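Long-range contacts in endoglucanase (Clostridium thermocellum, PDB 2E4T), which hydrolyses internal beta-1,4-glucosidic links of cellulose and, as a xyloglucanase, probably of xyloglucan, this chain being its glycoside hydrolase family 44 part: residues A18-I23 and G418-K423; S433-I438 and H447-N452. All blocks are in the same frame, centred on the assembly; numbering follows the deposited sequence. Where two conformers were deposited one is given.

Contact 1: residues A18-I23 and G418-K423; sequences AERKPI and GDTSVK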
loop_
_atom_site.group_PDB
_atom_site.type_symbol
_atom_site.label_atom_id
_atom_site.label_comp_id
_atom_site.label_asym_id
_atom_site.label_seq_id
_atom_site.Cartn_x
_atom_site.Cartn_y
_atom_site.Cartn_z
ATOM N N ALA A 18 15.173 -17.349 -15.818
ATOM C CA ALA A 18 13.860 -17.316 -16.414
ATOM C C ALA A 18 12.954 -16.325 -15.676
ATOM O O ALA A 18 12.993 -16.172 -14.438
ATOM C CB ALA A 18 13.211 -18.678 -16.367
ATOM N N GLU A 19 12.088 -15.683 -16.466
ATOM C CA GLU A 19 11.027 -14.838 -15.922
ATOM C C GLU A 19 11.605 -13.697 -15.086
ATOM O O GLU A 19 10.932 -13.215 -14.172
ATOM C CB GLU A 19 9.946 -15.603 -15.201
ATOM C CG GLU A 19 9.352 -16.672 -16.146
ATOM C CD GLU A 19 8.339 -17.593 -15.500
ATOM O OE1 GLU A 19 7.937 -17.419 -14.331
ATOM O OE2 GLU A 19 7.920 -18.559 -16.168
ATOM N N ARG A 20 12.770 -13.192 -15.453
ATOM C CA ARG A 20 13.362 -12.125 -14.662
ATOM C C ARG A 20 12.537 -10.851 -14.805
ATOM O O ARG A 20 12.193 -10.447 -15.919
ATOM C CB ARG A 20 14.802 -11.822 -15.071
ATOM C CG ARG A 20 15.785 -12.954 -14.766
ATOM C CD ARG A 20 17.228 -12.510 -15.052
ATOM N NE ARG A 20 18.165 -13.551 -14.642
ATOM C CZ ARG A 20 19.465 -13.358 -14.549
ATOM N NH1 ARG A 20 20.031 -12.243 -14.933
ATOM N NH2 ARG A 20 20.216 -14.366 -14.042
ATOM N N LYS A 21 12.273 -10.201 -13.668
ATOM C CA LYS A 21 11.494 -8.962 -13.679
ATOM C C LYS A 21 11.849 -8.169 -12.457
ATOM O O LYS A 21 12.010 -8.729 -11.370
ATOM C CB LYS A 21 10.016 -9.212 -13.856
ATOM C CG LYS A 21 9.527 -10.124 -12.852
ATOM C CD LYS A 21 8.033 -10.275 -12.889
ATOM C CE LYS A 21 7.532 -10.975 -14.140
ATOM N NZ LYS A 21 7.988 -12.416 -14.171
ATOM N N PRO A 22 11.940 -6.839 -12.573
ATOM C CA PRO A 22 12.285 -6.046 -11.395
ATOM C C PRO A 22 11.141 -6.104 -10.352
ATOM O O PRO A 22 9.961 -6.043 -10.705
ATOM C CB PRO A 22 12.451 -4.643 -11.954
ATOM C CG PRO A 22 11.633 -4.597 -13.190
ATOM C CD PRO A 22 11.739 -6.002 -13.778
ATOM N N ILE A 23 11.549 -6.147 -9.093
ATOM C CA ILE A 23 10.641 -5.979 -7.953
ATOM C C ILE A 23 10.732 -4.509 -7.536
ATOM O O ILE A 23 11.803 -3.998 -7.224
ATOM C CB ILE A 23 11.059 -6.870 -6.774
ATOM C CG1 ILE A 23 10.926 -8.339 -7.181
ATOM C CG2 ILE A 23 10.210 -6.545 -5.535
ATOM C CD1 ILE A 23 11.516 -9.318 -6.155
ATOM N N GLY A 418 16.433 -9.857 -2.827
ATOM C CA GLY A 418 16.869 -9.302 -4.104
ATOM C C GLY A 418 15.805 -8.418 -4.728
ATOM O O GLY A 418 14.611 -8.458 -4.374
ATOM N N ASP A 419 16.256 -7.632 -5.723
ATOM C CA ASP A 419 15.402 -6.705 -6.445
ATOM C C ASP A 419 14.970 -7.191 -7.815
ATOM O O ASP A 419 14.252 -6.456 -8.513
ATOM C CB ASP A 419 16.015 -5.299 -6.506
ATOM C CG ASP A 419 17.325 -5.266 -7.239
ATOM O OD1 ASP A 419 17.853 -6.316 -7.633
ATOM O OD2 ASP A 419 17.817 -4.119 -7.484
ATOM N N THR A 420 15.362 -8.402 -8.223
ATOM C CA THR A 420 14.925 -8.972 -9.495
ATOM C C THR A 420 14.299 -10.335 -9.199
ATOM O O THR A 420 14.989 -11.268 -8.739
ATOM C CB THR A 420 16.117 -9.116 -10.447
ATOM O OG1 THR A 420 16.600 -7.808 -10.731
ATOM C CG2 THR A 420 15.698 -9.802 -11.760
ATOM N N SER A 421 12.980 -10.437 -9.430
ATOM C CA SER A 421 12.280 -11.691 -9.289
ATOM C C SER A 421 12.725 -12.695 -10.340
ATOM O O SER A 421 12.961 -12.292 -11.510
ATOM C CB SER A 421 10.788 -11.382 -9.495
ATOM O OG SER A 421 9.983 -12.561 -9.489
ATOM N N VAL A 422 12.850 -13.979 -9.974
ATOM C CA VAL A 422 13.164 -15.026 -10.912
ATOM C C VAL A 422 12.165 -16.169 -10.737
ATOM O O VAL A 422 11.499 -16.314 -9.660
ATOM C CB VAL A 422 14.607 -15.548 -10.823
ATOM C CG1 VAL A 422 15.568 -14.401 -10.954
ATOM C CG2 VAL A 422 14.855 -16.322 -9.532
ATOM N N LYS A 423 12.091 -17.045 -11.746
ATOM C CA LYS A 423 11.117 -18.122 -11.724
ATOM C C LYS A 423 11.345 -19.074 -10.533
ATOM O O LYS A 423 12.458 -19.590 -10.334
ATOM C CB LYS A 423 11.234 -18.926 -13.046
ATOM C CG LYS A 423 10.198 -20.034 -13.166
ATOM C CD LYS A 423 10.292 -20.682 -14.573
ATOM C CE LYS A 423 9.156 -21.714 -14.783
ATOM N NZ LYS A 423 7.793 -21.050 -14.694
HETATM O O HOH W 1 9.989 -14.248 -11.775
#
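I23 packs against G418, D419 and S421 at the tight end of this contact. I23 N donates to D419 O at 2.8 Å in an almost straight bond, 176° at the hydrogen, although the donor stands well above the carbonyl plane. With CG1 anti to the carbonyl carbon (chi1 -64°), the I23 side chain turns CG1 and CD1 against the backbone of G418 to S421. I23 CG1 sits 3.8 Å from S421 CB, and I23 CD1 rests 3.7 Å from G418 O. The backbones continue as an antiparallel pair. K21 and S421 exchange two hydrogen bonds, the shorter being S421 N to K21 O at 2.8 Å. P22 and T420 form the following non-hydrogen-bonded pair.

These strands lie in the mixed beta sheet beside the TIM-like barrel. Strand 8-22 leads into barrel strand 26-30, and strand 420-426 follows the last barrel strand and helix 398-408. The contact therefore joins the two chain passages between barrel and sheet. D419 and T420 both face I438 on the next strand, a classic beta bulge.

Toward E19 the contact opens to solvent, though K423 N still donates to A18 O. A water bridges E19 O and S421 OG. The K423 chain crosses that of E19 obliquely and bends at its last torsion. K423 NZ meets E19 OE2 at 2.9 Å, from above the carboxylate plane. This salt bridge is shared, because E425 is a second partner of K423 NZ. R20 and V422 lie side by side, R20 CG 4.1 Å from V422 CG1, while the R20 guanidinium binds backbone oxygens of T16 and E441.

Contact 2: residues S433-I438 and H447-N452; sequences SAYASI and HIILLN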
loop_
_atom_site.group_PDB
_atom_site.type_symbol
_atom_site.label_atom_id
_atom_site.label_comp_id
_atom_site.label_asym_id
_atom_site.label_seq_id
_atom_site.Cartn_x
_atom_site.Cartn_y
_atom_site.Cartn_z
ATOM N N SER A 433 4.438 -21.431 0.073
ATOM C CA SER A 433 4.744 -20.431 -0.951
ATOM C C SER A 433 6.264 -20.302 -1.017
ATOM O O SER A 433 6.961 -20.498 -0.008
ATOM C CB SER A 433 4.166 -19.062 -0.632
ATOM O OG SER A 433 2.762 -19.158 -0.473
ATOM N N ALA A 434 6.754 -19.893 -2.199
ATOM C CA ALA A 434 8.169 -19.662 -2.342
ATOM C C ALA A 434 8.365 -18.580 -3.385
ATOM O O ALA A 434 7.747 -18.609 -4.448
ATOM C CB ALA A 434 8.931 -20.967 -2.731
ATOM N N TYR A 435 9.263 -17.639 -3.051
ATOM C CA TYR A 435 9.617 -16.547 -3.946
ATOM C C TYR A 435 11.120 -16.469 -4.041
ATOM O O TYR A 435 11.811 -16.602 -3.030
ATOM C CB TYR A 435 9.081 -15.178 -3.391
ATOM C CG TYR A 435 7.608 -15.248 -3.142
ATOM C CD1 TYR A 435 6.701 -15.107 -4.203
ATOM C CD2 TYR A 435 7.071 -15.562 -1.876
ATOM C CE1 TYR A 435 5.347 -15.255 -4.021
ATOM C CE2 TYR A 435 5.720 -15.736 -1.679
ATOM C CZ TYR A 435 4.861 -15.616 -2.757
ATOM O OH TYR A 435 3.491 -15.825 -2.645
ATOM N N ALA A 436 11.652 -16.209 -5.246
ATOM C CA ALA A 436 13.091 -16.167 -5.421
ATOM C C ALA A 436 13.483 -14.856 -6.141
ATOM O O ALA A 436 12.707 -14.320 -6.940
ATOM C CB ALA A 436 13.599 -17.362 -6.233
ATOM N N SER A 437 14.695 -14.403 -5.809
ATOM C CA SER A 437 15.178 -13.189 -6.438
ATOM C C SER A 437 16.708 -13.201 -6.453
ATOM O O SER A 437 17.398 -13.913 -5.715
ATOM C CB SER A 437 14.713 -11.946 -5.664
ATOM O OG SER A 437 15.208 -11.991 -4.324
ATOM N N ILE A 438 17.209 -12.333 -7.339
ATOM C CA ILE A 438 18.645 -12.033 -7.454
ATOM C C ILE A 438 18.800 -10.511 -7.344
ATOM O O ILE A 438 17.835 -9.763 -7.211
ATOM C CB ILE A 438 19.230 -12.611 -8.763
ATOM C CG1 ILE A 438 18.608 -11.934 -9.987
ATOM C CG2 ILE A 438 19.076 -14.127 -8.749
ATOM C CD1 ILE A 438 19.203 -12.422 -11.327
ATOM N N HIS A 447 18.328 -15.363 -3.450
ATOM C CA HIS A 447 17.483 -15.215 -2.283
ATOM C C HIS A 447 16.178 -15.964 -2.448
ATOM O O HIS A 447 15.557 -15.866 -3.514
ATOM C CB HIS A 447 17.153 -13.714 -2.101
ATOM C CG HIS A 447 18.329 -12.903 -1.714
ATOM N ND1 HIS A 447 18.543 -12.518 -0.419
ATOM C CD2 HIS A 447 19.357 -12.416 -2.451
ATOM C CE1 HIS A 447 19.678 -11.817 -0.375
ATOM N NE2 HIS A 447 20.192 -11.737 -1.598
ATOM N N ILE A 448 15.763 -16.701 -1.398
ATOM C CA ILE A 448 14.539 -17.450 -1.462
ATOM C C ILE A 448 13.742 -17.194 -0.185
ATOM O O ILE A 448 14.251 -17.428 0.925
ATOM C CB ILE A 448 14.778 -18.987 -1.589
ATOM C CG1 ILE A 448 15.661 -19.292 -2.804
ATOM C CG2 ILE A 448 13.459 -19.717 -1.655
ATOM C CD1 ILE A 448 16.221 -20.717 -2.783
ATOM N N ILE A 449 12.497 -16.739 -0.323
ATOM C CA ILE A 449 11.559 -16.709 0.814
ATOM C C ILE A 449 10.732 -17.966 0.709
ATOM O O ILE A 449 10.130 -18.271 -0.336
ATOM C CB ILE A 449 10.581 -15.469 0.699
ATOM C CG1 ILE A 449 11.318 -14.143 0.773
ATOM C CG2 ILE A 449 9.528 -15.573 1.749
ATOM C CD1 ILE A 449 12.001 -13.949 2.043
ATOM N N LEU A 450 10.747 -18.759 1.790
ATOM C CA LEU A 450 10.114 -20.068 1.821
ATOM C C LEU A 450 9.145 -20.094 3.010
ATOM O O LEU A 450 9.585 -19.907 4.156
ATOM C CB LEU A 450 11.190 -21.162 1.989
ATOM C CG LEU A 450 10.646 -22.576 2.120
ATOM C CD1 LEU A 450 9.918 -23.048 0.865
ATOM C CD2 LEU A 450 11.845 -23.502 2.424
ATOM N N LEU A 451 7.861 -20.251 2.708
ATOM C CA LEU A 451 6.810 -20.174 3.746
ATOM C C LEU A 451 6.163 -21.544 3.862
ATOM O O LEU A 451 5.610 -22.081 2.892
ATOM C CB LEU A 451 5.753 -19.119 3.352
ATOM C CG LEU A 451 6.338 -17.748 3.024
ATOM C CD1 LEU A 451 5.228 -16.749 2.652
ATOM C CD2 LEU A 451 7.139 -17.187 4.181
ATOM N N ASN A 452 6.200 -22.087 5.093
ATOM C CA ASN A 452 5.502 -23.343 5.378
ATOM C C ASN A 452 4.195 -23.025 6.077
ATOM O O ASN A 452 4.206 -22.607 7.258
ATOM C CB ASN A 452 6.348 -24.272 6.214
ATOM C CG ASN A 452 5.694 -25.632 6.339
ATOM O OD1 ASN A 452 4.833 -25.976 5.528
ATOM N ND2 ASN A 452 6.126 -26.427 7.329
#
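The strand segments 433-438 and 447-452 run antiparallel, with their directions 171° apart and a closest axis approach of 4.6 Å. They are the arms of a beta hairpin inside the mixed sheet beside the barrel. Three hydrogen-bonded pairs, S433 with L451, Y435 with I449 and S437 with H447, each exchange two backbone bonds. The shortest include I449 N to Y435 O at 2.8 Å. Between them lie the non-hydrogen-bonded pairs A434 with L450 and A436 with I448. CA atoms of these pairs make CA-H...O contacts with flanking carbonyls, such as A436 CA to H447 O at 3.1 Å.

All the touching residues are buried. One face carries small and branched apolar groups. There A434 CB meets L450 CD1 at 4.3 Å, and A436 CB meets I448 CG1 at 4.4 Å. Strand 420-426 adjoins the two alanines through V422 and C424.

The other face carries S433, Y435, S437, H447, I449 and L451. The Y435 ring turns its edge to the neighbouring strand. I449 CB and L451 CD1 lie close to the ring plane, 4.4 Å from CD2 and 4.5 Å from CE2 of Y435. L451 CD1 also touches S433 CB. The polar ends of S433 and Y435 both bind OD1 of D376 on helix 368-384, so one carboxylate oxygen serves two buried hydroxyls.

At the far end H447 ND1 is hydrogen-bonded to H511 NE2 of strand 508-514, and the two rings meet at about 70°. S437 OG makes a weak hydrogen bond with G418 N. This hydroxyl sits between its own backbone N and carbonyl carbon (chi1 60°), which places S437 OG 3.4 Å from H447 CB.

In the fold
Contacts 1 and 2 belong to one sheet and are joined through neighbouring strands 420-426 and 432-439. Their centres lie about 12 Å apart. T420 O of contact 1 and I438 N of contact 2 are 2.8 Å apart, and V422 N lies 3.1 Å from A436 O; both are probably hydrogen bonds. In sheet order the strands run 8-22, 420-426, 432-439, 442-452. Contact 1 brings in the N-terminal strand, with 394 residues between its segments, whereas contact 2 is a local hairpin. Contact 2 also reaches barrel helix 368-384. Both contacts lie away from the zinc and calcium sites.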